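Local atomic coordinates of putative alpha/beta hydrolase fold protein (Candidatus Nitrososphaera gargensis, PDB entry 5A62), a protein that probably acts as a carboxylesterase of the alpha/beta hydrolase fold, hydrolysing ester substrates. Residues N9-Y14 and E57-H62; A118-N123 and K212-V217. All coordinates share one frame; numbering follows the deposited sequence.

Contact 1. Residues N9-Y14 and E57-H62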
loop_
_atom_site.group_PDB
_atom_site.type_symbol
_atom_site.label_atom_id
_atom_site.label_comp_id
_atom_site.label_asym_id
_atom_site.label_seq_id
_atom_site.Cartn_x
_atom_site.Cartn_y
_atom_site.Cartn_z
ATOM N N ASN A 9 0.664 18.871 -1.192
ATOM C CA ASN A 9 0.808 17.554 -1.805
ATOM C C ASN A 9 0.500 17.558 -3.313
ATOM O O ASN A 9 0.676 16.561 -3.996
ATOM C CB ASN A 9 -0.012 16.520 -1.059
ATOM C CG ASN A 9 -1.503 16.763 -1.165
ATOM O OD1 ASN A 9 -1.979 17.312 -2.111
ATOM N ND2 ASN A 9 -2.239 16.325 -0.170
ATOM N N SER A 10 0.174 18.731 -3.883
ATOM C CA SER A 10 -0.106 18.936 -5.285
ATOM C C SER A 10 -1.269 18.130 -5.853
ATOM O O SER A 10 -1.481 18.156 -7.048
ATOM C CB SER A 10 1.125 18.755 -6.137
ATOM O OG SER A 10 2.198 19.577 -5.634
ATOM N N VAL A 11 -2.061 17.515 -5.012
ATOM C CA VAL A 11 -3.301 16.897 -5.477
ATOM C C VAL A 11 -4.292 17.949 -5.842
ATOM O O VAL A 11 -4.587 18.821 -5.002
ATOM C CB VAL A 11 -3.873 15.947 -4.422
ATOM C CG1 VAL A 11 -5.181 15.312 -4.869
ATOM C CG2 VAL A 11 -2.866 14.780 -4.099
ATOM N N SER A 12 -4.836 17.892 -7.019
ATOM C CA SER A 12 -5.920 18.804 -7.450
ATOM C C SER A 12 -7.192 17.982 -7.637
ATOM O O SER A 12 -7.374 17.298 -8.629
ATOM C CB SER A 12 -5.530 19.472 -8.694
ATOM O OG SER A 12 -6.462 20.421 -9.052
ATOM N N THR A 13 -8.067 18.056 -6.643
ATOM C CA THR A 13 -9.291 17.311 -6.621
ATOM C C THR A 13 -10.326 17.980 -7.445
ATOM O O THR A 13 -10.718 19.142 -7.180
ATOM C CB THR A 13 -9.823 17.226 -5.184
ATOM O OG1 THR A 13 -8.898 16.416 -4.397
ATOM C CG2 THR A 13 -11.187 16.660 -5.122
ATOM N N TYR A 14 -10.857 17.271 -8.411
ATOM C CA TYR A 14 -12.037 17.703 -9.128
ATOM C C TYR A 14 -13.254 17.421 -8.337
ATOM O O TYR A 14 -13.450 16.283 -7.842
ATOM C CB TYR A 14 -12.173 17.045 -10.497
ATOM C CG TYR A 14 -13.360 17.504 -11.245
ATOM C CD1 TYR A 14 -13.320 18.706 -11.980
ATOM C CD2 TYR A 14 -14.538 16.830 -11.174
ATOM C CE1 TYR A 14 -14.489 19.158 -12.615
ATOM C CE2 TYR A 14 -15.678 17.264 -11.829
ATOM C CZ TYR A 14 -15.602 18.433 -12.520
ATOM O OH TYR A 14 -16.759 18.911 -13.133
ATOM N N GLU A 57 -13.825 13.390 -7.326
ATOM C CA GLU A 57 -13.054 12.332 -7.907
ATOM C C GLU A 57 -11.827 12.083 -7.073
ATOM O O GLU A 57 -11.045 12.959 -6.760
ATOM C CB GLU A 57 -12.775 12.610 -9.381
ATOM C CG GLU A 57 -14.076 12.513 -10.179
ATOM C CD GLU A 57 -14.152 12.963 -11.589
ATOM O OE1 GLU A 57 -13.242 13.613 -12.104
ATOM O OE2 GLU A 57 -15.179 12.576 -12.192
ATOM N N LEU A 58 -11.659 10.801 -6.707
ATOM C CA LEU A 58 -10.499 10.312 -5.999
ATOM C C LEU A 58 -9.201 10.495 -6.745
ATOM O O LEU A 58 -9.183 10.590 -7.950
ATOM C CB LEU A 58 -10.670 8.833 -5.689
ATOM C CG LEU A 58 -11.843 8.481 -4.793
ATOM C CD1 LEU A 58 -11.867 6.936 -4.639
ATOM C CD2 LEU A 58 -11.864 9.176 -3.480
ATOM N N ARG A 59 -8.081 10.463 -6.029
ATOM C CA ARG A 59 -6.743 10.575 -6.636
ATOM C C ARG A 59 -6.628 9.687 -7.828
ATOM O O ARG A 59 -6.973 8.462 -7.780
ATOM C CB ARG A 59 -5.633 10.188 -5.670
ATOM C CG ARG A 59 -5.548 11.139 -4.498
ATOM C CD ARG A 59 -4.315 10.891 -3.713
ATOM N NE ARG A 59 -4.297 11.725 -2.510
ATOM C CZ ARG A 59 -3.217 11.922 -1.765
ATOM N NH1 ARG A 59 -2.050 11.412 -2.130
ATOM N NH2 ARG A 59 -3.363 12.706 -0.683
ATOM N N GLY A 60 -6.204 10.242 -8.938
ATOM C CA GLY A 60 -5.905 9.450 -10.108
ATOM C C GLY A 60 -7.093 8.935 -10.889
ATOM O O GLY A 60 -6.964 8.074 -11.812
ATOM N N HIS A 61 -8.306 9.381 -10.534
ATOM C CA HIS A 61 -9.522 8.969 -11.186
ATOM C C HIS A 61 -10.072 10.177 -11.968
ATOM O O HIS A 61 -10.298 11.248 -11.433
ATOM C CB HIS A 61 -10.555 8.514 -10.176
ATOM C CG HIS A 61 -10.242 7.167 -9.596
ATOM N ND1 HIS A 61 -9.116 6.868 -8.857
ATOM C CD2 HIS A 61 -10.918 6.008 -9.731
ATOM C CE1 HIS A 61 -9.138 5.576 -8.545
ATOM N NE2 HIS A 61 -10.213 5.029 -9.067
ATOM N N HIS A 62 -10.187 9.990 -13.297
ATOM C CA HIS A 62 -10.797 10.970 -14.240
ATOM C C HIS A 62 -10.049 12.277 -14.113
ATOM O O HIS A 62 -8.865 12.353 -14.471
ATOM C CB HIS A 62 -12.303 11.021 -14.026
ATOM C CG HIS A 62 -13.100 11.718 -15.080
ATOM N ND1 HIS A 62 -12.660 12.030 -16.342
ATOM C CD2 HIS A 62 -14.353 12.167 -14.977
ATOM C CE1 HIS A 62 -13.666 12.626 -17.004
ATOM N NE2 HIS A 62 -14.690 12.713 -16.208
HETATM O O HOH W 1 -0.739 13.645 0.797
HETATM O O HOH W 2 -9.564 13.624 -4.467
#
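Val-11 holds CG2 anti to its carbonyl carbon while Arg-59 runs extended from CG to NE, and this brings the methyl group over the centre of one guanidinium face, with Val-11 CG2 3.7 Å from Arg-59 CZ. The side chains cross at about a right angle, and the CG2 methyl alone of Val-11 meets the flat cation. Arg-59 sits in a type II beta turn from Leu-58 to His-61. The guanidinium is further anchored by a salt bridge from NE to Asp-80. Asn-9 meets the same group obliquely, its amide plane turned 61° from the guanidinium. Its ND2 makes no direct bond to Arg-59; a water joins them, accepting from Arg-59 NH2 at 3.2 Å in the guanidinium plane and more weakly from Asn-9 ND2. The other end of the amide closes an Asx turn, Val-11 N donating to Asn-9 OD1 at 2.9 Å, which fixes the amide beside the arginine. Farther along, Glu-57 N donates to Tyr-14 O at 3.0 Å, the one direct hydrogen bond between the segments and a fairly straight one (160° at the hydrogen). Beside it the Tyr-14 ring and the Glu-57 carboxylate lie side by side, pointing the same way with planes 39° apart; Tyr-14 CD2 comes within 3.6 Å of Glu-57 OE1. That carboxylate also receives Ile-36 N and pairs with Arg-63, which probably favours its charged form. A second water donates to Glu-57 O at 2.8 Å and also bonds Thr-13 OG1. Together these contacts tie the start of strand 12-18 and the turn just before it to the loop leaving strand 52-56, its antiparallel neighbour in the sheet; helix 74-87 packs on Arg-59 through Asp-76 and Leu-77, and helix 100-111 receives Leu-58.

Contact 2. Residues A118-N123 and K212-V217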
loop_
_atom_site.group_PDB
_atom_site.type_symbol
_atom_site.label_atom_id
_atom_site.label_comp_id
_atom_site.label_asym_id
_atom_site.label_seq_id
_atom_site.Cartn_x
_atom_site.Cartn_y
_atom_site.Cartn_z
ATOM N N ALA A 118 -24.731 10.854 9.286
ATOM C CA ALA A 118 -24.986 9.510 8.827
ATOM C C ALA A 118 -24.056 9.201 7.691
ATOM O O ALA A 118 -23.612 10.079 6.958
ATOM C CB ALA A 118 -26.392 9.340 8.351
ATOM N N ILE A 119 -23.794 7.919 7.579
ATOM C CA ILE A 119 -23.145 7.371 6.396
ATOM C C ILE A 119 -24.008 6.249 5.838
ATOM O O ILE A 119 -24.667 5.520 6.556
ATOM C CB ILE A 119 -21.750 6.885 6.626
ATOM C CG1 ILE A 119 -21.635 5.665 7.500
ATOM C CG2 ILE A 119 -20.898 8.010 7.135
ATOM C CD1 ILE A 119 -20.205 5.142 7.625
ATOM N N ILE A 120 -23.942 6.129 4.495
ATOM C CA ILE A 120 -24.671 5.125 3.721
ATOM C C ILE A 120 -23.646 4.450 2.873
ATOM O O ILE A 120 -23.170 5.060 1.903
ATOM C CB ILE A 120 -25.818 5.694 2.907
ATOM C CG1 ILE A 120 -26.769 6.434 3.836
ATOM C CG2 ILE A 120 -26.532 4.521 2.184
ATOM C CD1 ILE A 120 -27.861 7.196 3.112
ATOM N N MET A 121 -23.310 3.220 3.176
ATOM C CA MET A 121 -22.258 2.465 2.485
ATOM C C MET A 121 -22.902 1.499 1.510
ATOM O O MET A 121 -23.714 0.660 1.943
ATOM C CB MET A 121 -21.434 1.669 3.472
ATOM C CG MET A 121 -20.720 2.523 4.503
ATOM S SD MET A 121 -19.806 1.579 5.712
ATOM C CE MET A 121 -21.148 0.872 6.685
ATOM N N ILE A 122 -22.618 1.598 0.234
ATOM C CA ILE A 122 -23.185 0.759 -0.802
ATOM C C ILE A 122 -22.056 -0.188 -1.206
ATOM O O ILE A 122 -21.034 0.235 -1.736
ATOM C CB ILE A 122 -23.662 1.542 -1.983
ATOM C CG1 ILE A 122 -24.664 2.635 -1.555
ATOM C CG2 ILE A 122 -24.218 0.564 -3.041
ATOM C CD1 ILE A 122 -25.120 3.535 -2.662
ATOM N N ASN A 123 -22.187 -1.502 -0.921
ATOM C CA ASN A 123 -21.129 -2.483 -1.072
ATOM C C ASN A 123 -19.815 -1.949 -0.562
ATOM O O ASN A 123 -18.802 -2.027 -1.254
ATOM C CB ASN A 123 -21.009 -2.901 -2.566
ATOM C CG ASN A 123 -22.219 -3.671 -3.058
ATOM O OD1 ASN A 123 -22.882 -4.381 -2.278
ATOM N ND2 ASN A 123 -22.495 -3.522 -4.349
ATOM N N LYS A 212 -25.283 7.747 12.488
ATOM C CA LYS A 212 -26.217 6.747 11.945
ATOM C C LYS A 212 -25.495 5.993 10.831
ATOM O O LYS A 212 -24.981 6.641 9.952
ATOM C CB LYS A 212 -27.470 7.367 11.390
ATOM C CG LYS A 212 -28.404 7.948 12.445
ATOM C CD LYS A 212 -29.645 8.435 11.686
ATOM C CE LYS A 212 -30.742 9.088 12.518
ATOM N NZ LYS A 212 -30.865 8.515 13.885
ATOM N N VAL A 213 -25.479 4.679 10.886
ATOM C CA VAL A 213 -24.777 3.845 9.942
ATOM C C VAL A 213 -25.815 3.065 9.161
ATOM O O VAL A 213 -26.623 2.359 9.732
ATOM C CB VAL A 213 -23.801 2.896 10.592
ATOM C CG1 VAL A 213 -23.045 2.133 9.511
ATOM C CG2 VAL A 213 -22.790 3.646 11.473
ATOM N N PHE A 214 -25.779 3.184 7.870
ATOM C CA PHE A 214 -26.619 2.463 6.977
ATOM C C PHE A 214 -25.756 1.736 5.947
ATOM O O PHE A 214 -24.700 2.204 5.566
ATOM C CB PHE A 214 -27.559 3.378 6.212
ATOM C CG PHE A 214 -28.462 4.230 7.060
ATOM C CD1 PHE A 214 -28.101 5.503 7.468
ATOM C CD2 PHE A 214 -29.734 3.782 7.352
ATOM C CE1 PHE A 214 -28.988 6.279 8.204
ATOM C CE2 PHE A 214 -30.604 4.558 8.094
ATOM C CZ PHE A 214 -30.246 5.789 8.517
ATOM N N ALA A 215 -26.206 0.602 5.473
ATOM C CA ALA A 215 -25.518 -0.147 4.430
ATOM C C ALA A 215 -26.538 -0.775 3.486
ATOM O O ALA A 215 -27.596 -1.276 3.890
ATOM C CB ALA A 215 -24.622 -1.204 4.975
ATOM N N ILE A 216 -26.242 -0.707 2.217
ATOM C CA ILE A 216 -26.947 -1.407 1.117
ATOM C C ILE A 216 -25.955 -2.323 0.447
ATOM O O ILE A 216 -24.925 -1.828 -0.016
ATOM C CB ILE A 216 -27.523 -0.409 0.124
ATOM C CG1 ILE A 216 -28.369 0.660 0.844
ATOM C CG2 ILE A 216 -28.324 -1.153 -0.941
ATOM C CD1 ILE A 216 -28.918 1.787 -0.009
ATOM N N VAL A 217 -26.213 -3.637 0.409
ATOM C CA VAL A 217 -25.274 -4.585 -0.129
ATOM C C VAL A 217 -25.979 -5.488 -1.119
ATOM O O VAL A 217 -27.107 -5.910 -0.846
ATOM C CB VAL A 217 -24.580 -5.378 0.988
ATOM C CG1 VAL A 217 -25.498 -6.220 1.803
ATOM C CG2 VAL A 217 -23.483 -6.274 0.441
#
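Phe-214 turns the edge of its ring to strand 118-122: Ile-119 O lies in the ring plane, 3.6 Å from Phe-214 CD1, and Ala-118 CB sits near that plane too, 4.0 Å from Phe-214 CE1. Ile-120 comes to the ring obliquely, its CG1 alongside Phe-214 CB, and sends CG2 the other way, to within 4.2 Å of Ile-216 CD1. The side chains of Ala-118, Ile-120, Phe-214 and Ile-216 share one face of the sheet, where helix 256-272 packs on them and Phe-265 meets the Phe-214 ring. On the opposite face Met-121 slants across Val-213. Its chain is extended at chi2 but bent at chi3 (-72°), and the bend turns the terminal methyl toward the neighbouring strand, leaving Met-121 CE 3.6 Å from Val-213 CG1; Ile-228 of helix 222-234 packs on Met-121 and Ala-215. Between the two faces five backbone hydrogen bonds, each 2.9 Å from N to O, zip the strands in parallel register, from Ile-119 N on Lys-212 O to Asn-123 N on Ile-216 O. Past the strand end, the Asn-123 side chain crosses Val-217 at about a right angle, with Asn-123 OD1 3.2 Å from Val-217 CA, and there accepts from Gly-218 N, while ND2 donates to His-248 O. Such parallel pairing of neighbouring strands, with helices on both faces, is characteristic of the alpha/beta hydrolase core. Chemically, backbone polarity is met within the sheet while both faces are largely aliphatic and aromatic; the buried amide of Asn-123, bonded at both ends, links the end of strand 212-218 to the loop holding His-248.

In the fold
Contacts 1 and 2 belong to the same mixed sheet but lie on opposite sides of the chain's centre, their own centres 24 Å apart and their nearest atoms about 12 Å apart, without touching. Contact 1 works near one margin, where strand 12-18 meets the loop after strand 52-56; contact 2 pairs strands 116-122 and 212-218 toward the other. Strands 25-29 and 93-98 lie between. Strand 93-98 leads into a probable nucleophile elbow, Gly-97, Ser-99 and Gly-101. Contact 2 adjoins it directly, Ile-122 bonding Gly-97 and Ser-99 through the backbone, whereas contact 1 approaches helix 100-111 behind the elbow through Leu-58.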